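Local atomic coordinates of HMTCP-1 (Homo sapiens, PDB entry 1A1X), a protein that binds the PH domain of the kinases AKT1 and AKT2 and enhances their phosphorylation and activation. Residues Y78-N81 and N82-W86. Residues are numbered along the deposited sequence; the frame is centred on the assembly and turned at random.
Sequences YMDN and NSRLW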
ATOM      1  N   TYR A  78      -1.869   1.584 -15.624  1.00 14.26           N
ATOM      2  CA  TYR A  78      -1.436   0.735 -16.724  1.00 12.21           C
ATOM      3  C   TYR A  78      -2.609   0.285 -17.563  1.00 12.38           C
ATOM      4  O   TYR A  78      -3.700   0.052 -17.043  1.00 13.31           O
ATOM      5  CB  TYR A  78      -0.745  -0.518 -16.192  1.00 11.37           C
ATOM      6  CG  TYR A  78       0.658  -0.311 -15.686  1.00 13.61           C
ATOM      7  CD1 TYR A  78       1.751  -0.437 -16.541  1.00 11.56           C
ATOM      8  CD2 TYR A  78       0.896  -0.014 -14.347  1.00 10.08           C
ATOM      9  CE1 TYR A  78       3.050  -0.272 -16.075  1.00 13.82           C
ATOM     10  CE2 TYR A  78       2.185   0.152 -13.873  1.00 13.45           C
ATOM     11  CZ  TYR A  78       3.258   0.024 -14.738  1.00 16.37           C
ATOM     12  OH  TYR A  78       4.537   0.208 -14.265  1.00 15.20           O
ATOM     13  N   MET A  79      -2.389   0.196 -18.868  1.00 12.71           N
ATOM     14  CA  MET A  79      -3.417  -0.304 -19.759  1.00 13.56           C
ATOM     15  C   MET A  79      -2.930  -1.690 -20.172  1.00 12.04           C
ATOM     16  O   MET A  79      -1.778  -1.840 -20.573  1.00 14.41           O
ATOM     17  CB  MET A  79      -3.588   0.579 -20.998  1.00 11.12           C
ATOM     18  CG  MET A  79      -4.671   0.037 -21.936  1.00 14.73           C
ATOM     19  SD  MET A  79      -4.989   1.014 -23.397  1.00 19.00           S
ATOM     20  CE  MET A  79      -6.256   2.089 -22.805  1.00 15.38           C
ATOM     21  N   ASP A  80      -3.778  -2.703 -20.016  1.00 10.24           N
ATOM     22  CA  ASP A  80      -3.407  -4.059 -20.387  1.00 10.68           C
ATOM     23  C   ASP A  80      -3.740  -4.369 -21.847  1.00 13.19           C
ATOM     24  O   ASP A  80      -4.173  -3.485 -22.597  1.00 16.65           O
ATOM     25  CB  ASP A  80      -4.030  -5.095 -19.436  1.00 11.02           C
ATOM     26  CG  ASP A  80      -5.568  -5.114 -19.456  1.00 13.93           C
ATOM     27  OD1 ASP A  80      -6.197  -4.712 -20.457  1.00 13.00           O
ATOM     28  OD2 ASP A  80      -6.157  -5.572 -18.449  1.00 15.93           O
ATOM     29  N   ASN A  81      -3.565  -5.627 -22.236  1.00 16.40           N
ATOM     30  CA  ASN A  81      -3.835  -6.055 -23.604  1.00 18.10           C
ATOM     31  C   ASN A  81      -5.316  -6.063 -23.995  1.00 16.47           C
ATOM     32  O   ASN A  81      -5.640  -6.096 -25.180  1.00 17.21           O
ATOM     33  CB  ASN A  81      -3.211  -7.420 -23.855  1.00 13.98           C
ATOM     34  CG  ASN A  81      -3.588  -8.407 -22.806  1.00 14.03           C
ATOM     35  OD1 ASN A  81      -3.108  -8.340 -21.677  1.00 13.53           O
ATOM     36  ND2 ASN A  81      -4.497  -9.307 -23.147  1.00 16.16           N
ATOM     37  N   ASN A  82      -6.205  -6.010 -23.005  1.00 17.77           N
ATOM     38  CA  ASN A  82      -7.651  -5.976 -23.255  1.00 16.10           C
ATOM     39  C   ASN A  82      -8.205  -4.545 -23.195  1.00 16.16           C
ATOM     40  O   ASN A  82      -9.418  -4.350 -23.209  1.00 19.80           O
ATOM     41  CB  ASN A  82      -8.391  -6.823 -22.221  1.00 18.78           C
ATOM     42  CG  ASN A  82      -8.001  -8.277 -22.272  1.00 22.33           C
ATOM     43  OD1 ASN A  82      -7.875  -8.936 -21.240  1.00 23.21           O
ATOM     44  ND2 ASN A  82      -7.812  -8.791 -23.474  1.00 27.16           N
ATOM     45  N   SER A  83      -7.311  -3.561 -23.103  1.00 17.04           N
ATOM     46  CA  SER A  83      -7.660  -2.135 -23.010  1.00 17.78           C
ATOM     47  C   SER A  83      -8.178  -1.694 -21.644  1.00 17.32           C
ATOM     48  O   SER A  83      -8.660  -0.568 -21.501  1.00 21.76           O
ATOM     49  CB  SER A  83      -8.665  -1.707 -24.088  1.00 18.73           C
ATOM     50  OG  SER A  83      -8.024  -1.529 -25.333  1.00 31.03           O
ATOM     51  N   ARG A  84      -8.088  -2.571 -20.648  1.00 16.34           N
ATOM     52  CA  ARG A  84      -8.542  -2.233 -19.306  1.00 15.27           C
ATOM     53  C   ARG A  84      -7.464  -1.437 -18.590  1.00 14.93           C
ATOM     54  O   ARG A  84      -6.281  -1.588 -18.886  1.00 12.68           O
ATOM     55  CB  ARG A  84      -8.861  -3.494 -18.526  1.00 17.72           C
ATOM     56  CG  ARG A  84      -9.913  -4.332 -19.181  1.00 25.25           C
ATOM     57  CD  ARG A  84     -10.059  -5.650 -18.468  1.00 34.69           C
ATOM     58  NE  ARG A  84     -11.007  -6.532 -19.145  1.00 42.42           N
ATOM     59  CZ  ARG A  84     -10.854  -7.848 -19.249  1.00 45.31           C
ATOM     60  NH1 ARG A  84      -9.785  -8.434 -18.718  1.00 47.22           N
ATOM     61  NH2 ARG A  84     -11.767  -8.576 -19.880  1.00 47.36           N
ATOM     62  N   LEU A  85      -7.885  -0.582 -17.661  1.00 14.33           N
ATOM     63  CA  LEU A  85      -6.978   0.262 -16.890  1.00 17.03           C
ATOM     64  C   LEU A  85      -6.788  -0.243 -15.475  1.00 15.42           C
ATOM     65  O   LEU A  85      -7.730  -0.707 -14.835  1.00 15.71           O
ATOM     66  CB  LEU A  85      -7.482   1.705 -16.851  1.00 20.80           C
ATOM     67  CG  LEU A  85      -6.962   2.687 -17.902  1.00 24.06           C
ATOM     68  CD1 LEU A  85      -6.970   2.060 -19.273  1.00 25.84           C
ATOM     69  CD2 LEU A  85      -7.811   3.942 -17.883  1.00 31.93           C
ATOM     70  N   TRP A  86      -5.547  -0.171 -15.010  1.00 14.08           N
ATOM     71  CA  TRP A  86      -5.177  -0.603 -13.671  1.00 10.66           C
ATOM     72  C   TRP A  86      -4.551   0.592 -12.973  1.00 12.64           C
ATOM     73  O   TRP A  86      -3.552   1.126 -13.438  1.00 13.85           O
ATOM     74  CB  TRP A  86      -4.160  -1.742 -13.727  1.00  7.24           C
ATOM     75  CG  TRP A  86      -4.684  -2.996 -14.346  1.00  9.74           C
ATOM     76  CD1 TRP A  86      -5.007  -3.186 -15.663  1.00 10.12           C
ATOM     77  CD2 TRP A  86      -4.920  -4.249 -13.691  1.00  8.32           C
ATOM     78  NE1 TRP A  86      -5.427  -4.475 -15.864  1.00 12.02           N
ATOM     79  CE2 TRP A  86      -5.384  -5.153 -14.674  1.00  8.47           C
ATOM     80  CE3 TRP A  86      -4.780  -4.699 -12.369  1.00  9.41           C
ATOM     81  CZ2 TRP A  86      -5.713  -6.484 -14.380  1.00 11.95           C
ATOM     82  CZ3 TRP A  86      -5.102  -6.022 -12.076  1.00  8.69           C
ATOM     83  CH2 TRP A  86      -5.564  -6.898 -13.077  1.00 15.01           C
TER
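D80 turns its carboxylate into the bend between strands 77-80 and 85-94 and spends both oxygens there. CG lies between the backbone N and the carbonyl carbon (chi1 63°), which directs the carboxylate toward the N-H groups of N82 and R84. N82 N and R84 N each lie 2.9 Å from D80 OD1 and reach it from opposite faces of the carboxylate plane. D80 OD2 accepts from W86 NE1 at 2.9 Å, an almost straight bond (176° at the hydrogen). That oxygen lies in the plane of the indole, at its edge, although the N-H meets the carboxylate from above its own plane. The aliphatic start of R84 crosses the carboxylate at a slant, R84 CB 3.4 Å from D80 OD2. An alanine in place of D80 would probably leave the N-H groups of N82 and R84 and the indole N-H of W86 without the carboxylate oxygens that accept them.

On the face that carries M79 and L85, M79 runs extended to its sulfur and bends at chi3 (-90°), so that M79 CE comes to 3.6 Å from L85 CD1. Y78 and W86 form an antiparallel hydrogen-bonded pair, with W70 edge-to-face against the indole. S83 N bonds back to D80 O, closing a type I turn from D80 to S83. The whole is a beta hairpin in the closed antiparallel barrel of the TCL1 family, with the D80 carboxylate accepting backbone N-H groups at the turn.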